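Local structure of putative fusidic acid resistance protein (Staphylococcus aureus, 2YB5) at residues 149-154 / 189-193; 158-163 / 197-201. The protein confers resistance to fusidic acid, probably by binding elongation factor G and clearing it from the ribosome in the presence of the drug. All blocks are in the same frame, centred on the assembly; numbering follows the deposited sequence.

Contact 1: residues 149-154 / 189-193. With ZN (zinc ion), chain C.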
loop_
_atom_site.group_PDB
_atom_site.type_symbol
_atom_site.label_atom_id
_atom_site.label_comp_id
_atom_site.label_asym_id
_atom_site.label_seq_id
_atom_site.Cartn_x
_atom_site.Cartn_y
_atom_site.Cartn_z
ATOM N N ILE A 149 5.912 -4.063 19.191
ATOM C CA ILE A 149 6.350 -4.976 18.151
ATOM C C ILE A 149 7.769 -5.468 18.468
ATOM O O ILE A 149 8.695 -4.676 18.590
ATOM C CB ILE A 149 6.241 -4.314 16.749
ATOM C CG1 ILE A 149 6.397 -5.369 15.645
ATOM C CG2 ILE A 149 7.244 -3.167 16.596
ATOM C CD1 ILE A 149 5.874 -4.937 14.277
ATOM N N SER A 150 7.932 -6.777 18.652
ATOM C CA SER A 150 9.249 -7.321 18.962
ATOM C C SER A 150 10.177 -7.201 17.750
ATOM O O SER A 150 9.748 -7.436 16.623
ATOM C CB SER A 150 9.155 -8.772 19.385
ATOM O OG SER A 150 10.406 -9.198 19.894
ATOM N N PRO A 151 11.453 -6.832 17.980
ATOM C CA PRO A 151 12.403 -6.688 16.883
ATOM C C PRO A 151 12.927 -8.023 16.381
ATOM O O PRO A 151 13.645 -8.066 15.383
ATOM C CB PRO A 151 13.530 -5.859 17.509
ATOM C CG PRO A 151 13.529 -6.274 18.943
ATOM C CD PRO A 151 12.087 -6.565 19.285
ATOM N N ASN A 152 12.572 -9.101 17.077
ATOM C CA ASN A 152 12.893 -10.450 16.634
ATOM C C ASN A 152 11.848 -10.895 15.611
ATOM O O ASN A 152 10.709 -11.189 15.966
ATOM C CB ASN A 152 12.952 -11.395 17.837
ATOM C CG ASN A 152 13.968 -10.947 18.885
ATOM O OD1 ASN A 152 14.925 -10.224 18.584
ATOM N ND2 ASN A 152 13.758 -11.372 20.124
ATOM N N LYS A 153 12.244 -10.928 14.341
ATOM C CA LYS A 153 11.311 -11.116 13.226
ATOM C C LYS A 153 11.199 -12.580 12.847
ATOM O O LYS A 153 12.148 -13.337 13.026
ATOM C CB LYS A 153 11.761 -10.295 12.005
ATOM C CG LYS A 153 11.986 -8.812 12.315
ATOM C CD LYS A 153 12.430 -8.002 11.099
ATOM C CE LYS A 153 13.789 -8.453 10.569
ATOM N NZ LYS A 153 14.421 -7.419 9.697
ATOM N N VAL A 154 10.033 -12.974 12.334
ATOM C CA VAL A 154 9.818 -14.325 11.804
ATOM C C VAL A 154 9.097 -14.238 10.454
ATOM O O VAL A 154 8.196 -13.408 10.264
ATOM C CB VAL A 154 9.012 -15.227 12.779
ATOM C CG1 VAL A 154 9.767 -15.416 14.093
ATOM C CG2 VAL A 154 7.633 -14.670 13.044
ATOM N N TYR A 189 0.529 -10.667 13.360
ATOM C CA TYR A 189 1.811 -10.527 12.689
ATOM C C TYR A 189 1.690 -9.628 11.455
ATOM O O TYR A 189 0.842 -9.848 10.600
ATOM C CB TYR A 189 2.388 -11.906 12.321
ATOM C CG TYR A 189 2.942 -12.640 13.545
ATOM C CD1 TYR A 189 2.110 -13.396 14.370
ATOM C CD2 TYR A 189 4.290 -12.553 13.887
ATOM C CE1 TYR A 189 2.605 -14.054 15.492
ATOM C CE2 TYR A 189 4.796 -13.214 15.013
ATOM C CZ TYR A 189 3.946 -13.957 15.807
ATOM O OH TYR A 189 4.443 -14.606 16.915
ATOM N N ILE A 190 2.559 -8.620 11.393
ATOM C CA ILE A 190 2.621 -7.693 10.277
ATOM C C ILE A 190 4.073 -7.421 9.872
ATOM O O ILE A 190 5.008 -7.745 10.612
ATOM C CB ILE A 190 1.940 -6.344 10.611
ATOM C CG1 ILE A 190 2.654 -5.646 11.785
ATOM C CG2 ILE A 190 0.453 -6.545 10.896
ATOM C CD1 ILE A 190 2.072 -4.267 12.151
ATOM N N CYS A 191 4.240 -6.798 8.708
ATOM C CA CYS A 191 5.556 -6.434 8.201
ATOM C C CYS A 191 6.261 -5.572 9.245
ATOM O O CYS A 191 5.711 -4.583 9.714
ATOM C CB CYS A 191 5.437 -5.663 6.887
ATOM S SG CYS A 191 4.716 -6.560 5.421
ATOM N N TYR A 192 7.471 -5.963 9.632
ATOM C CA TYR A 192 8.266 -5.142 10.522
ATOM C C TYR A 192 8.513 -3.761 9.903
ATOM O O TYR A 192 8.430 -2.735 10.581
ATOM C CB TYR A 192 9.612 -5.797 10.806
ATOM C CG TYR A 192 10.343 -5.092 11.916
ATOM C CD1 TYR A 192 9.924 -5.238 13.231
ATOM C CD2 TYR A 192 11.420 -4.246 11.652
ATOM C CE1 TYR A 192 10.566 -4.578 14.265
ATOM C CE2 TYR A 192 12.073 -3.588 12.680
ATOM C CZ TYR A 192 11.632 -3.755 13.987
ATOM O OH TYR A 192 12.258 -3.132 15.037
ATOM N N ASP A 193 8.825 -3.771 8.612
ATOM C CA ASP A 193 9.088 -2.571 7.834
ATOM C C ASP A 193 7.822 -2.167 7.063
ATOM O O ASP A 193 7.479 -2.777 6.056
ATOM C CB ASP A 193 10.250 -2.854 6.870
ATOM C CG ASP A 193 10.551 -1.701 5.958
ATOM O OD1 ASP A 193 9.965 -0.614 6.115
ATOM O OD2 ASP A 193 11.390 -1.886 5.062
HETATM ZN ZN ZN C . 2.668 -6.077 5.116
#
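At Tyr-192 the first torsion (chi1 -170°) sets the ring opposite the backbone N and carries it into the bend formed by Ile-149, Ser-150, Pro-151 and Lys-153. On the other segment Ile-149 is extended, chi1 -167° and chi2 161°, which brings its CD1 to the aromatic ring. CD1 of Ile-149 lies 4.2 Å from CD1 of Tyr-192 and 4.1 Å from CG1 of Ile-190, so one methyl bridges both residues. Lys-153 runs across the base of the ring at about a right angle. Its CD packs 3.6 Å from CB of Tyr-192, so the aliphatic part of the lysine makes this contact. At the far end of the ring, CB of Pro-151 comes within 3.9 Å of the Tyr-192 hydroxyl oxygen OH. Segment 149-154 runs from the end of strand 142-149, in the antiparallel sheet of the treble-clef zinc-finger region, through a loop to the start of strand 154-155. Segment 189-193 is the end of edge strand 186-191 and the turn into helix 194-200. Strand 167-172 lies between strands 142-149 and 186-191 in the sheet, and its Ser-168 touches Ile-149, Lys-153 and Tyr-192. Val-154 and Tyr-189 meet separately, CG2 of Val-154 lying 3.7 Å from CE2 of Tyr-189. No hydrogen bond joins the segments. Cys-191 turns away from the loop and binds the zinc ion through SG at 2.1 Å.

Contact 2: residues 158-163 / 197-201. With ZN (zinc ion), chain C.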
loop_
_atom_site.group_PDB
_atom_site.type_symbol
_atom_site.label_atom_id
_atom_site.label_comp_id
_atom_site.label_asym_id
_atom_site.label_seq_id
_atom_site.Cartn_x
_atom_site.Cartn_y
_atom_site.Cartn_z
ATOM N N CYS A 158 2.075 -11.250 6.339
ATOM C CA CYS A 158 1.666 -10.020 7.008
ATOM C C CYS A 158 0.150 -9.926 6.961
ATOM O O CYS A 158 -0.437 -10.045 5.899
ATOM C CB CYS A 158 2.277 -8.802 6.307
ATOM S SG CYS A 158 1.521 -7.206 6.747
ATOM N N LYS A 159 -0.495 -9.684 8.094
ATOM C CA LYS A 159 -1.953 -9.586 8.069
ATOM C C LYS A 159 -2.521 -8.235 7.607
ATOM O O LYS A 159 -3.735 -8.043 7.644
ATOM C CB LYS A 159 -2.537 -10.017 9.412
ATOM C CG LYS A 159 -2.202 -11.480 9.752
ATOM C CD LYS A 159 -2.802 -12.491 8.764
ATOM C CE LYS A 159 -2.367 -13.917 9.095
ATOM N NZ LYS A 159 -2.873 -14.934 8.120
ATOM N N ILE A 160 -1.667 -7.318 7.147
ATOM C CA ILE A 160 -2.144 -6.115 6.475
ATOM C C ILE A 160 -2.131 -6.281 4.951
ATOM O O ILE A 160 -3.160 -6.136 4.305
ATOM C CB ILE A 160 -1.339 -4.888 6.886
ATOM C CG1 ILE A 160 -1.670 -4.514 8.334
ATOM C CG2 ILE A 160 -1.638 -3.699 5.957
ATOM C CD1 ILE A 160 -0.691 -3.591 8.952
ATOM N N CYS A 161 -0.968 -6.578 4.381
ATOM C CA CYS A 161 -0.823 -6.665 2.941
ATOM C C CYS A 161 -1.037 -8.087 2.429
ATOM O O CYS A 161 -1.091 -8.294 1.226
ATOM C CB CYS A 161 0.563 -6.166 2.513
ATOM S SG CYS A 161 1.954 -7.158 3.125
ATOM N N ASN A 162 -1.132 -9.048 3.353
ATOM C CA ASN A 162 -1.350 -10.466 3.059
ATOM C C ASN A 162 -0.217 -11.178 2.323
ATOM O O ASN A 162 -0.387 -12.321 1.933
ATOM C CB ASN A 162 -2.673 -10.682 2.305
ATOM C CG ASN A 162 -3.888 -10.356 3.149
ATOM O OD1 ASN A 162 -4.864 -9.786 2.658
ATOM N ND2 ASN A 162 -3.845 -10.736 4.415
ATOM N N GLN A 163 0.939 -10.541 2.153
ATOM C CA GLN A 163 2.069 -11.210 1.503
ATOM C C GLN A 163 3.066 -11.761 2.526
ATOM O O GLN A 163 2.980 -11.461 3.722
ATOM C CB GLN A 163 2.752 -10.260 0.518
ATOM C CG GLN A 163 1.779 -9.754 -0.563
ATOM C CD GLN A 163 2.463 -9.220 -1.805
ATOM O OE1 GLN A 163 3.546 -9.669 -2.178
ATOM N NE2 GLN A 163 1.819 -8.259 -2.465
ATOM N N CYS A 197 5.825 -3.133 3.404
ATOM C CA CYS A 197 4.370 -3.393 3.451
ATOM C C CYS A 197 3.573 -2.531 2.458
ATOM O O CYS A 197 2.729 -3.038 1.716
ATOM C CB CYS A 197 3.825 -3.111 4.861
ATOM S SG CYS A 197 2.148 -3.706 5.156
ATOM N N ASN A 198 3.855 -1.233 2.466
ATOM C CA ASN A 198 3.155 -0.281 1.599
ATOM C C ASN A 198 3.414 -0.479 0.104
ATOM O O ASN A 198 2.592 -0.082 -0.714
ATOM C CB ASN A 198 3.471 1.152 2.008
ATOM C CG ASN A 198 2.573 1.639 3.123
ATOM O OD1 ASN A 198 1.450 2.071 2.868
ATOM N ND2 ASN A 198 3.061 1.567 4.372
ATOM N N GLN A 199 4.545 -1.108 -0.234
ATOM C CA GLN A 199 4.822 -1.545 -1.613
ATOM C C GLN A 199 3.949 -2.734 -2.012
ATOM O O GLN A 199 3.674 -2.926 -3.193
ATOM C CB GLN A 199 6.304 -1.923 -1.798
ATOM C CG GLN A 199 7.297 -0.772 -1.615
ATOM C CD GLN A 199 7.177 0.285 -2.690
ATOM O OE1 GLN A 199 6.133 0.921 -2.835
ATOM N NE2 GLN A 199 8.250 0.483 -3.460
ATOM N N ASN A 200 3.526 -3.527 -1.030
ATOM C CA ASN A 200 2.680 -4.696 -1.272
ATOM C C ASN A 200 1.181 -4.415 -1.144
ATOM O O ASN A 200 0.361 -5.185 -1.642
ATOM C CB ASN A 200 3.009 -5.813 -0.264
ATOM C CG ASN A 200 4.506 -6.123 -0.169
ATOM O OD1 ASN A 200 5.275 -5.883 -1.117
ATOM N ND2 ASN A 200 4.925 -6.663 0.998
ATOM N N LEU A 201 0.817 -3.354 -0.433
ATOM C CA LEU A 201 -0.579 -3.162 -0.042
ATOM C C LEU A 201 -1.432 -2.656 -1.208
ATOM O O LEU A 201 -1.291 -1.510 -1.637
ATOM C CB LEU A 201 -0.675 -2.191 1.144
ATOM C CG LEU A 201 -2.080 -1.840 1.641
ATOM C CD1 LEU A 201 -2.862 -3.092 2.060
ATOM C CD2 LEU A 201 -2.000 -0.827 2.805
HETATM ZN ZN ZN C . 2.668 -6.077 5.116
#
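The side-chain amide of Gln-163 lies over a face of the Asn-200 amide, the two planes stacked 24° from parallel. Gln-163 NE2 overhangs the base of the Asn-200 side chain, 3.5 Å from Asn-200 CB. At the end of the Asn-200 amide, ND2 leads to the metal site and gives Cys-161 SG a weak, long hydrogen bond of 3.7 Å, nearly straight at 163°. Cys-161 SG stands between its backbone N and carbonyl carbon, chi1 64°, and from there it binds the zinc ion at 2.4 Å. Cys-158 SG and Cys-197 SG are two further ligands, and Cys-191 from the end of strand 186-191 completes the four-cysteine site. This is the treble-clef arrangement: a CxxC knuckle, Cys-158 to Cys-161, supplies two ligands, and a cysteine on helix 194-200 comes from across the metal. Ile-160, between the two cysteines in sequence, sends its CG2 to 3.9 Å from Cys-197 SG. The same CG2 is 4.1 Å from Leu-201 CD1. Leu-207 and Phe-210 of helix 204-214 also touch Ile-160, so apolar side chains back this side of the site. Cys-158 SG accepts from two backbone amides of the knuckle, Ile-160 N at 3.2 Å and Cys-161 N at 3.5 Å. Cys-161 SG also receives a weak bond from Gln-163 N. With four sulfur ligands, the site would carry net negative charge if all were thiolates. The N-H groups directed at Cys-158 and Cys-161 would then partly offset that charge and probably stabilise these thiolates as zinc ligands.

Overall arrangement
The zinc ion joins the two contacts. Contact 1 supplies one of its ligands, Cys-191, and contact 2 supplies the other three. The contact centres lie about 13 Å apart, but their segments touch: Tyr-189 O is 2.8 Å from Lys-159 N, a probable hydrogen bond between edge strand and knuckle. Near the metal, Cys-191 SG is 3.6 Å from Cys-161 SG. The segments alternate along the chain, and helix 194-200 follows strand 186-191 after a two-residue turn. Contact 2 is buried, its centre about 7 Å from the centre of the chain. Contact 1 is only partly buried, its centre about 17 Å from the chain centre, and packs the 149-154 loop against the end of strand 186-191.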